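PcyX_EBK42635 (Marine metagenome, PDB 5OWG) probably reduces biliverdin to phycoerythrobilin by a four-electron, ferredoxin-dependent reaction, as a bilin reductase of the kind encoded by oceanic phages. Local coordinates at residues Arg50-Arg55 against Ala60-Val65; His77-Pro82 against Asn197-His202. One frame throughout, in Å; residues are numbered along the deposited sequence.

Both contacts are largely buried and share one antiparallel sheet, yet they build different levels of the fold. Interaction 1 lies within the sheet, where residues 50-55 and 60-65 of neighbouring strands are joined mainly by backbone hydrogen bonds. Interaction 2 is a contact between layers: residues 77-82, on the next strand of the sheet, meet helix residues 197-202 through side chains alone. The two are tied directly, since H61 N and C79 O lie 2.9 Å apart, a probable hydrogen bond between adjacent strands, and A60 packs on L80. Directional polar bonding inside the sheet thus gives way to van der Waals packing where the helix covers it.

Interaction 1: residues Arg50-Arg55 against Ala60-Val65; sequences RTWNNR and AHLDVV
W52 lays the benzo part of its indole beside L62, its CZ3 resting 3.7 Å from L62 CB, and the two side chains run next to each other, pointing the same way. The indole reaches this place because CG sits beside the backbone N and anti to the carbonyl carbon (chi1 -60°). Its edge also meets A60 O, which lies in the plane of the ring, 3.5 Å from CE3. On the same face the indole turns its CZ2 edge to one face of the R50 guanidinium, CZ2 lying 3.6 Å above the guanidinium plane, toward its rim; the arginine's charge is answered by a salt bridge to E31, while W52 NE1 bonds to N26.

Along the backbones, four hydrogen bonds join the strands. R50 pairs with L62 in both directions, and the bond from L62 N to R50 O is short, 2.7 Å, and almost straight at 176°. W52 and A60 form the second such pair; W52 N reaches A60 O at 2.7 Å, whereas the return bond from A60 N to W52 O is more bent (139°). Between them, T51 and H61 form a non-hydrogen-bonded pair facing the other side of the sheet. There T51 CG2 packs obliquely against the imidazole, 3.8 Å from H61 CD2, while R50 O lies at the ring's edge. N49 takes the H61 NE2 end. This alternation is the mark of antiparallel pairing, and because strands 47-53 and 57-67 follow each other with only a short turn between, they form a beta hairpin, with helix 14-28 packed on the W52 and L62 face.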
ATOM      1  N   ARG A  50      -4.411  -0.310   8.364  1.00 44.54           N
ATOM      2  CA  ARG A  50      -5.795  -0.564   8.000  1.00 45.48           C
ATOM      3  C   ARG A  50      -5.835  -1.275   6.657  1.00 47.71           C
ATOM      4  O   ARG A  50      -5.042  -0.964   5.763  1.00 37.62           O
ATOM      5  CB  ARG A  50      -6.583   0.746   7.931  1.00 47.12           C
ATOM      6  CG  ARG A  50      -6.649   1.478   9.259  1.00 45.36           C
ATOM      7  CD  ARG A  50      -7.296   2.839   9.109  1.00 46.15           C
ATOM      8  NE  ARG A  50      -8.720   2.736   8.809  1.00 68.23           N
ATOM      9  CZ  ARG A  50      -9.489   3.764   8.467  1.00 61.27           C
ATOM     10  NH1 ARG A  50      -8.973   4.982   8.372  1.00 52.36           N
ATOM     11  NH2 ARG A  50     -10.775   3.573   8.214  1.00 64.12           N
ATOM     12  N   THR A  51      -6.758  -2.224   6.514  1.00 41.56           N
ATOM     13  CA  THR A  51      -6.849  -3.018   5.299  1.00 45.57           C
ATOM     14  C   THR A  51      -8.282  -3.053   4.791  1.00 44.43           C
ATOM     15  O   THR A  51      -9.228  -3.153   5.578  1.00 37.42           O
ATOM     16  CB  THR A  51      -6.345  -4.449   5.530  1.00 42.13           C
ATOM     17  OG1 THR A  51      -7.043  -5.034   6.637  1.00 46.94           O
ATOM     18  CG2 THR A  51      -4.846  -4.446   5.810  1.00 41.52           C
ATOM     19  N   TRP A  52      -8.431  -2.961   3.468  1.00 37.40           N
ATOM     20  CA  TRP A  52      -9.715  -3.093   2.798  1.00 47.90           C
ATOM     21  C   TRP A  52      -9.612  -4.175   1.732  1.00 44.92           C
ATOM     22  O   TRP A  52      -8.517  -4.588   1.340  1.00 45.84           O
ATOM     23  CB  TRP A  52     -10.169  -1.785   2.122  1.00 44.26           C
ATOM     24  CG  TRP A  52     -10.348  -0.593   3.020  1.00 51.88           C
ATOM     25  CD1 TRP A  52     -11.529  -0.010   3.383  1.00 46.47           C
ATOM     26  CD2 TRP A  52      -9.314   0.180   3.641  1.00 49.27           C
ATOM     27  NE1 TRP A  52     -11.294   1.073   4.195  1.00 49.34           N
ATOM     28  CE2 TRP A  52      -9.942   1.210   4.370  1.00 49.82           C
ATOM     29  CE3 TRP A  52      -7.918   0.098   3.655  1.00 50.19           C
ATOM     30  CZ2 TRP A  52      -9.222   2.149   5.106  1.00 53.90           C
ATOM     31  CZ3 TRP A  52      -7.206   1.032   4.386  1.00 49.98           C
ATOM     32  CH2 TRP A  52      -7.859   2.044   5.102  1.00 55.12           C
ATOM     33  N   ASN A  53     -10.768  -4.628   1.259  1.00 47.41           N
ATOM     34  CA  ASN A  53     -10.812  -5.492   0.088  1.00 49.36           C
ATOM     35  C   ASN A  53     -12.213  -5.455  -0.502  1.00 49.18           C
ATOM     36  O   ASN A  53     -13.172  -5.026   0.146  1.00 41.57           O
ATOM     37  CB  ASN A  53     -10.413  -6.933   0.431  1.00 49.46           C
ATOM     38  CG  ASN A  53     -11.334  -7.572   1.456  1.00 44.66           C
ATOM     39  OD1 ASN A  53     -12.505  -7.210   1.575  1.00 44.64           O
ATOM     40  ND2 ASN A  53     -10.806  -8.534   2.200  1.00 49.14           N
ATOM     41  N   ASN A  54     -12.314  -5.903  -1.751  1.00 39.19           N
ATOM     42  CA  ASN A  54     -13.606  -6.151  -2.372  1.00 35.47           C
ATOM     43  C   ASN A  54     -13.451  -7.332  -3.322  1.00 42.74           C
ATOM     44  O   ASN A  54     -12.397  -7.974  -3.380  1.00 38.79           O
ATOM     45  CB  ASN A  54     -14.144  -4.892  -3.074  1.00 43.44           C
ATOM     46  CG  ASN A  54     -13.418  -4.567  -4.373  1.00 31.78           C
ATOM     47  OD1 ASN A  54     -12.548  -5.308  -4.830  1.00 33.19           O
ATOM     48  ND2 ASN A  54     -13.786  -3.441  -4.981  1.00 42.52           N
ATOM     49  N   ARG A  55     -14.523  -7.621  -4.064  1.00 39.04           N
ATOM     50  CA  ARG A  55     -14.516  -8.754  -4.983  1.00 40.85           C
ATOM     51  C   ARG A  55     -13.284  -8.744  -5.877  1.00 37.52           C
ATOM     52  O   ARG A  55     -12.707  -9.800  -6.162  1.00 37.22           O
ATOM     53  CB  ARG A  55     -15.793  -8.734  -5.829  1.00 48.06           C
ATOM     54  CG  ARG A  55     -15.739  -9.593  -7.092  1.00 43.37           C
ATOM     55  CD  ARG A  55     -17.093  -9.646  -7.793  1.00 47.54           C
ATOM     56  NE  ARG A  55     -17.021 -10.329  -9.082  1.00 56.06           N
ATOM     57  CZ  ARG A  55     -18.004 -10.350  -9.980  1.00 55.89           C
ATOM     58  NH1 ARG A  55     -19.146  -9.718  -9.737  1.00 50.01           N
ATOM     59  NH2 ARG A  55     -17.847 -10.999 -11.124  1.00 52.40           N
ATOM     60  N   ALA A  60      -5.991  -4.353   0.203  1.00 37.69           N
ATOM     61  CA  ALA A  60      -5.587  -2.955   0.111  1.00 41.92           C
ATOM     62  C   ALA A  60      -5.172  -2.518   1.506  1.00 27.24           C
ATOM     63  O   ALA A  60      -5.982  -2.572   2.434  1.00 30.95           O
ATOM     64  CB  ALA A  60      -6.725  -2.079  -0.417  1.00 36.47           C
ATOM     65  N   HIS A  61      -3.922  -2.082   1.656  1.00 31.08           N
ATOM     66  CA  HIS A  61      -3.302  -1.923   2.967  1.00 35.85           C
ATOM     67  C   HIS A  61      -2.746  -0.515   3.101  1.00 31.57           C
ATOM     68  O   HIS A  61      -1.911  -0.099   2.292  1.00 40.00           O
ATOM     69  CB  HIS A  61      -2.194  -2.964   3.160  1.00 37.48           C
ATOM     70  CG  HIS A  61      -1.439  -2.826   4.445  1.00 44.81           C
ATOM     71  ND1 HIS A  61      -0.158  -3.306   4.606  1.00 42.33           N
ATOM     72  CD2 HIS A  61      -1.788  -2.276   5.632  1.00 49.38           C
ATOM     73  CE1 HIS A  61       0.255  -3.051   5.834  1.00 49.78           C
ATOM     74  NE2 HIS A  61      -0.715  -2.428   6.479  1.00 47.24           N
ATOM     75  N   LEU A  62      -3.197   0.207   4.124  1.00 44.10           N
ATOM     76  CA  LEU A  62      -2.712   1.550   4.423  1.00 50.37           C
ATOM     77  C   LEU A  62      -1.909   1.502   5.714  1.00 47.81           C
ATOM     78  O   LEU A  62      -2.456   1.198   6.780  1.00 50.45           O
ATOM     79  CB  LEU A  62      -3.867   2.543   4.547  1.00 44.85           C
ATOM     80  CG  LEU A  62      -3.462   3.983   4.889  1.00 39.00           C
ATOM     81  CD1 LEU A  62      -2.720   4.627   3.725  1.00 39.66           C
ATOM     82  CD2 LEU A  62      -4.674   4.810   5.286  1.00 53.72           C
ATOM     83  N   ASP A  63      -0.618   1.809   5.614  1.00 51.69           N
ATOM     84  CA  ASP A  63       0.293   1.817   6.751  1.00 40.80           C
ATOM     85  C   ASP A  63       0.807   3.236   6.946  1.00 41.55           C
ATOM     86  O   ASP A  63       1.505   3.770   6.077  1.00 49.60           O
ATOM     87  CB  ASP A  63       1.454   0.848   6.521  1.00 50.54           C
ATOM     88  CG  ASP A  63       2.591   1.058   7.498  1.00 47.81           C
ATOM     89  OD1 ASP A  63       2.320   1.435   8.658  1.00 45.56           O
ATOM     90  OD2 ASP A  63       3.758   0.858   7.102  1.00 50.01           O
ATOM     91  N   VAL A  64       0.466   3.841   8.083  1.00 38.22           N
ATOM     92  CA  VAL A  64       0.811   5.228   8.378  1.00 56.94           C
ATOM     93  C   VAL A  64       1.529   5.276   9.718  1.00 54.47           C
ATOM     94  O   VAL A  64       1.034   4.731  10.712  1.00 49.99           O
ATOM     95  CB  VAL A  64      -0.434   6.136   8.406  1.00 56.85           C
ATOM     96  CG1 VAL A  64      -0.051   7.586   8.707  1.00 52.31           C
ATOM     97  CG2 VAL A  64      -1.181   6.050   7.090  1.00 55.11           C
ATOM     98  N   VAL A  65       2.687   5.929   9.744  1.00 44.44           N
ATOM     99  CA  VAL A  65       3.445   6.160  10.970  1.00 60.12           C
ATOM    100  C   VAL A  65       3.493   7.665  11.195  1.00 47.06           C
ATOM    101  O   VAL A  65       4.173   8.388  10.455  1.00 49.29           O
ATOM    102  CB  VAL A  65       4.860   5.570  10.900  1.00 52.58           C
ATOM    103  CG1 VAL A  65       5.595   5.791  12.216  1.00 61.82           C
ATOM    104  CG2 VAL A  65       4.808   4.088  10.562  1.00 40.49           C
TER

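Interaction 2: residues His77-Pro82 against Asn197-His202; sequences HLCLFP and NYYSEH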
ATOM      1  N   HIS A  77       2.473   4.091   3.671  1.00 43.38           N
ATOM      2  CA  HIS A  77       2.623   3.019   2.701  1.00 50.96           C
ATOM      3  C   HIS A  77       1.237   2.559   2.286  1.00 36.85           C
ATOM      4  O   HIS A  77       0.358   2.376   3.133  1.00 34.45           O
ATOM      5  CB  HIS A  77       3.433   1.854   3.287  1.00 42.96           C
ATOM      6  CG  HIS A  77       3.329   0.584   2.503  1.00 33.41           C
ATOM      7  ND1 HIS A  77       4.183   0.280   1.465  1.00 53.14           N
ATOM      8  CD2 HIS A  77       2.479  -0.466   2.611  1.00 47.54           C
ATOM      9  CE1 HIS A  77       3.862  -0.899   0.964  1.00 54.73           C
ATOM     10  NE2 HIS A  77       2.832  -1.373   1.641  1.00 56.44           N
ATOM     11  N   LEU A  78       1.040   2.389   0.981  1.00 42.99           N
ATOM     12  CA  LEU A  78      -0.258   2.008   0.438  1.00 37.20           C
ATOM     13  C   LEU A  78      -0.033   1.039  -0.710  1.00 39.26           C
ATOM     14  O   LEU A  78       0.669   1.366  -1.671  1.00 38.24           O
ATOM     15  CB  LEU A  78      -1.046   3.238  -0.029  1.00 45.61           C
ATOM     16  CG  LEU A  78      -2.448   2.977  -0.589  1.00 43.75           C
ATOM     17  CD1 LEU A  78      -3.378   2.404   0.471  1.00 38.16           C
ATOM     18  CD2 LEU A  78      -3.032   4.253  -1.165  1.00 45.92           C
ATOM     19  N   CYS A  79      -0.632  -0.145  -0.608  1.00 42.28           N
ATOM     20  CA  CYS A  79      -0.456  -1.190  -1.604  1.00 32.12           C
ATOM     21  C   CYS A  79      -1.789  -1.877  -1.851  1.00 39.66           C
ATOM     22  O   CYS A  79      -2.584  -2.073  -0.927  1.00 39.83           O
ATOM     23  CB  CYS A  79       0.579  -2.229  -1.162  1.00 37.49           C
ATOM     24  SG  CYS A  79       1.023  -3.387  -2.456  1.00 55.02           S
ATOM     25  N   LEU A  80      -2.025  -2.247  -3.110  1.00 51.27           N
ATOM     26  CA  LEU A  80      -3.247  -2.935  -3.512  1.00 56.13           C
ATOM     27  C   LEU A  80      -2.887  -4.154  -4.348  1.00 42.51           C
ATOM     28  O   LEU A  80      -2.238  -4.024  -5.391  1.00 50.03           O
ATOM     29  CB  LEU A  80      -4.172  -2.010  -4.310  1.00 50.20           C
ATOM     30  CG  LEU A  80      -5.230  -1.219  -3.538  1.00 40.89           C
ATOM     31  CD1 LEU A  80      -4.608  -0.081  -2.743  1.00 33.91           C
ATOM     32  CD2 LEU A  80      -6.301  -0.688  -4.485  1.00 49.55           C
ATOM     33  N   PHE A  81      -3.316  -5.337  -3.891  1.00 34.18           N
ATOM     34  CA  PHE A  81      -3.183  -6.569  -4.660  1.00 28.20           C
ATOM     35  C   PHE A  81      -4.524  -6.941  -5.277  1.00 43.68           C
ATOM     36  O   PHE A  81      -5.529  -6.995  -4.554  1.00 44.69           O
ATOM     37  CB  PHE A  81      -2.702  -7.712  -3.769  1.00 53.05           C
ATOM     38  CG  PHE A  81      -1.237  -7.661  -3.438  1.00 51.03           C
ATOM     39  CD1 PHE A  81      -0.293  -8.132  -4.335  1.00 52.01           C
ATOM     40  CD2 PHE A  81      -0.807  -7.168  -2.218  1.00 50.35           C
ATOM     41  CE1 PHE A  81       1.054  -8.097  -4.029  1.00 58.92           C
ATOM     42  CE2 PHE A  81       0.540  -7.131  -1.906  1.00 52.37           C
ATOM     43  CZ  PHE A  81       1.471  -7.595  -2.812  1.00 52.31           C
ATOM     44  N   PRO A  82      -4.609  -7.207  -6.580  1.00 40.02           N
ATOM     45  CA  PRO A  82      -5.882  -7.660  -7.157  1.00 54.16           C
ATOM     46  C   PRO A  82      -6.192  -9.099  -6.766  1.00 47.32           C
ATOM     47  O   PRO A  82      -5.379  -9.806  -6.168  1.00 49.36           O
ATOM     48  CB  PRO A  82      -5.660  -7.524  -8.666  1.00 57.25           C
ATOM     49  CG  PRO A  82      -4.186  -7.612  -8.839  1.00 56.12           C
ATOM     50  CD  PRO A  82      -3.593  -6.968  -7.621  1.00 51.88           C
ATOM     51  N   ASN A 197       3.327 -13.157  -5.233  1.00 70.45           N
ATOM     52  CA  ASN A 197       4.306 -13.539  -4.219  1.00 84.72           C
ATOM     53  C   ASN A 197       5.707 -13.085  -4.611  1.00 85.87           C
ATOM     54  O   ASN A 197       6.421 -12.471  -3.810  1.00 83.13           O
ATOM     55  CB  ASN A 197       4.272 -15.052  -4.004  1.00 72.72           C
ATOM     56  CG  ASN A 197       3.026 -15.509  -3.276  1.00 69.66           C
ATOM     57  OD1 ASN A 197       2.122 -14.718  -3.008  1.00 77.81           O
ATOM     58  ND2 ASN A 197       2.971 -16.796  -2.953  1.00 75.03           N
ATOM     59  N   TYR A 198       6.122 -13.391  -5.843  1.00 82.38           N
ATOM     60  CA  TYR A 198       7.427 -12.950  -6.327  1.00 90.32           C
ATOM     61  C   TYR A 198       7.631 -11.462  -6.075  1.00 87.15           C
ATOM     62  O   TYR A 198       8.735 -11.025  -5.727  1.00 87.65           O
ATOM     63  CB  TYR A 198       7.558 -13.267  -7.818  1.00 97.71           C
ATOM     64  CG  TYR A 198       8.890 -12.893  -8.432  1.00109.14           C
ATOM     65  CD1 TYR A 198       9.982 -13.747  -8.346  1.00113.38           C
ATOM     66  CD2 TYR A 198       9.051 -11.692  -9.112  1.00102.56           C
ATOM     67  CE1 TYR A 198      11.200 -13.411  -8.910  1.00115.27           C
ATOM     68  CE2 TYR A 198      10.263 -11.348  -9.680  1.00111.99           C
ATOM     69  CZ  TYR A 198      11.334 -12.211  -9.577  1.00115.67           C
ATOM     70  OH  TYR A 198      12.541 -11.869 -10.142  1.00112.72           O
ATOM     71  N   TYR A 199       6.572 -10.667  -6.243  1.00 81.73           N
ATOM     72  CA  TYR A 199       6.641  -9.250  -5.905  1.00 79.82           C
ATOM     73  C   TYR A 199       6.798  -9.053  -4.403  1.00 82.10           C
ATOM     74  O   TYR A 199       7.485  -8.125  -3.961  1.00 77.15           O
ATOM     75  CB  TYR A 199       5.387  -8.540  -6.419  1.00 67.59           C
ATOM     76  CG  TYR A 199       5.210  -7.121  -5.923  1.00 63.89           C
ATOM     77  CD1 TYR A 199       4.622  -6.862  -4.691  1.00 66.30           C
ATOM     78  CD2 TYR A 199       5.611  -6.039  -6.696  1.00 61.10           C
ATOM     79  CE1 TYR A 199       4.453  -5.569  -4.237  1.00 68.89           C
ATOM     80  CE2 TYR A 199       5.445  -4.742  -6.251  1.00 69.01           C
ATOM     81  CZ  TYR A 199       4.863  -4.512  -5.022  1.00 72.85           C
ATOM     82  OH  TYR A 199       4.697  -3.223  -4.574  1.00 72.65           O
ATOM     83  N   SER A 200       6.170  -9.917  -3.602  1.00 77.68           N
ATOM     84  CA  SER A 200       6.266  -9.791  -2.152  1.00 82.26           C
ATOM     85  C   SER A 200       7.640 -10.223  -1.655  1.00 92.11           C
ATOM     86  O   SER A 200       8.196  -9.605  -0.739  1.00 87.48           O
ATOM     87  CB  SER A 200       5.165 -10.613  -1.483  1.00 67.67           C
ATOM     88  OG  SER A 200       3.887 -10.077  -1.774  1.00 64.44           O
ATOM     89  N   GLU A 201       8.200 -11.283  -2.240  1.00 95.82           N
ATOM     90  CA  GLU A 201       9.561 -11.690  -1.909  1.00 82.41           C
ATOM     91  C   GLU A 201      10.536 -10.537  -2.113  1.00 83.54           C
ATOM     92  O   GLU A 201      11.278 -10.160  -1.198  1.00 66.69           O
ATOM     93  CB  GLU A 201       9.963 -12.898  -2.759  1.00 96.86           C
ATOM     94  CG  GLU A 201      11.467 -13.064  -2.952  1.00101.55           C
ATOM     95  CD  GLU A 201      11.818 -14.325  -3.713  1.00107.38           C
ATOM     96  OE1 GLU A 201      10.893 -14.979  -4.241  1.00110.72           O
ATOM     97  OE2 GLU A 201      13.017 -14.664  -3.788  1.00 99.31           O
ATOM     98  N   HIS A 202      10.545  -9.962  -3.318  1.00 93.08           N
ATOM     99  CA  HIS A 202      11.519  -8.929  -3.650  1.00 94.55           C
ATOM    100  C   HIS A 202      11.318  -7.645  -2.857  1.00 91.75           C
ATOM    101  O   HIS A 202      12.271  -6.871  -2.716  1.00 92.81           O
ATOM    102  CB  HIS A 202      11.466  -8.623  -5.147  1.00103.00           C
ATOM    103  CG  HIS A 202      12.403  -9.456  -5.965  1.00104.92           C
ATOM    104  ND1 HIS A 202      13.707  -9.083  -6.208  1.00101.24           N
ATOM    105  CD2 HIS A 202      12.228 -10.643  -6.591  1.00107.70           C
ATOM    106  CE1 HIS A 202      14.295 -10.004  -6.951  1.00108.01           C
ATOM    107  NE2 HIS A 202      13.419 -10.962  -7.197  1.00107.60           N
TER
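A helix laid against one face of the antiparallel sheet, as in the alpha/beta/alpha sandwich of ferredoxin-dependent bilin reductases, makes this contact: strand residues 77-82 face helix residues 197-202. Their axes stand 11.5 Å apart, a separation bridged by side chains. F81 provides the main span. Its ring swings toward the helix, and the outermost carbon CZ comes to 3.7 Å from Y199 CD1 and 3.6 Å from S200 OG, so the end of the phenyl group touches two consecutive helix residues. The F81 and Y199 rings are strongly inclined to one another, their planes at 82° and their centroids 5.7 Å apart, but they are displaced so that the approach is oblique.

Y199 extends toward the strand with CG anti to its backbone N (chi1 170°), which sends the phenol alongside C79. C79 SG lies 4.2 Å from Y199 OH and 4.4 Å from Y199 CE1, a loose contact that continues the one made by F81. S200 OG, although close to the phenyl ring, has its polar partner within the helix, the carbonyl oxygen of Q196 one turn earlier. I90 of the neighbouring strand touches C79, F81 and Y199, and F232 from a loop packs on C79 and S200, closing round the same cluster.

Between the two segments the interaction is therefore one of dispersion and shape. Aromatic carbon and sulfur make most of the contact, and because the serine hydroxyl is bonded to its own helix, it can sit against the phenyl ring with its hydrogen-bonding needs met at least in part.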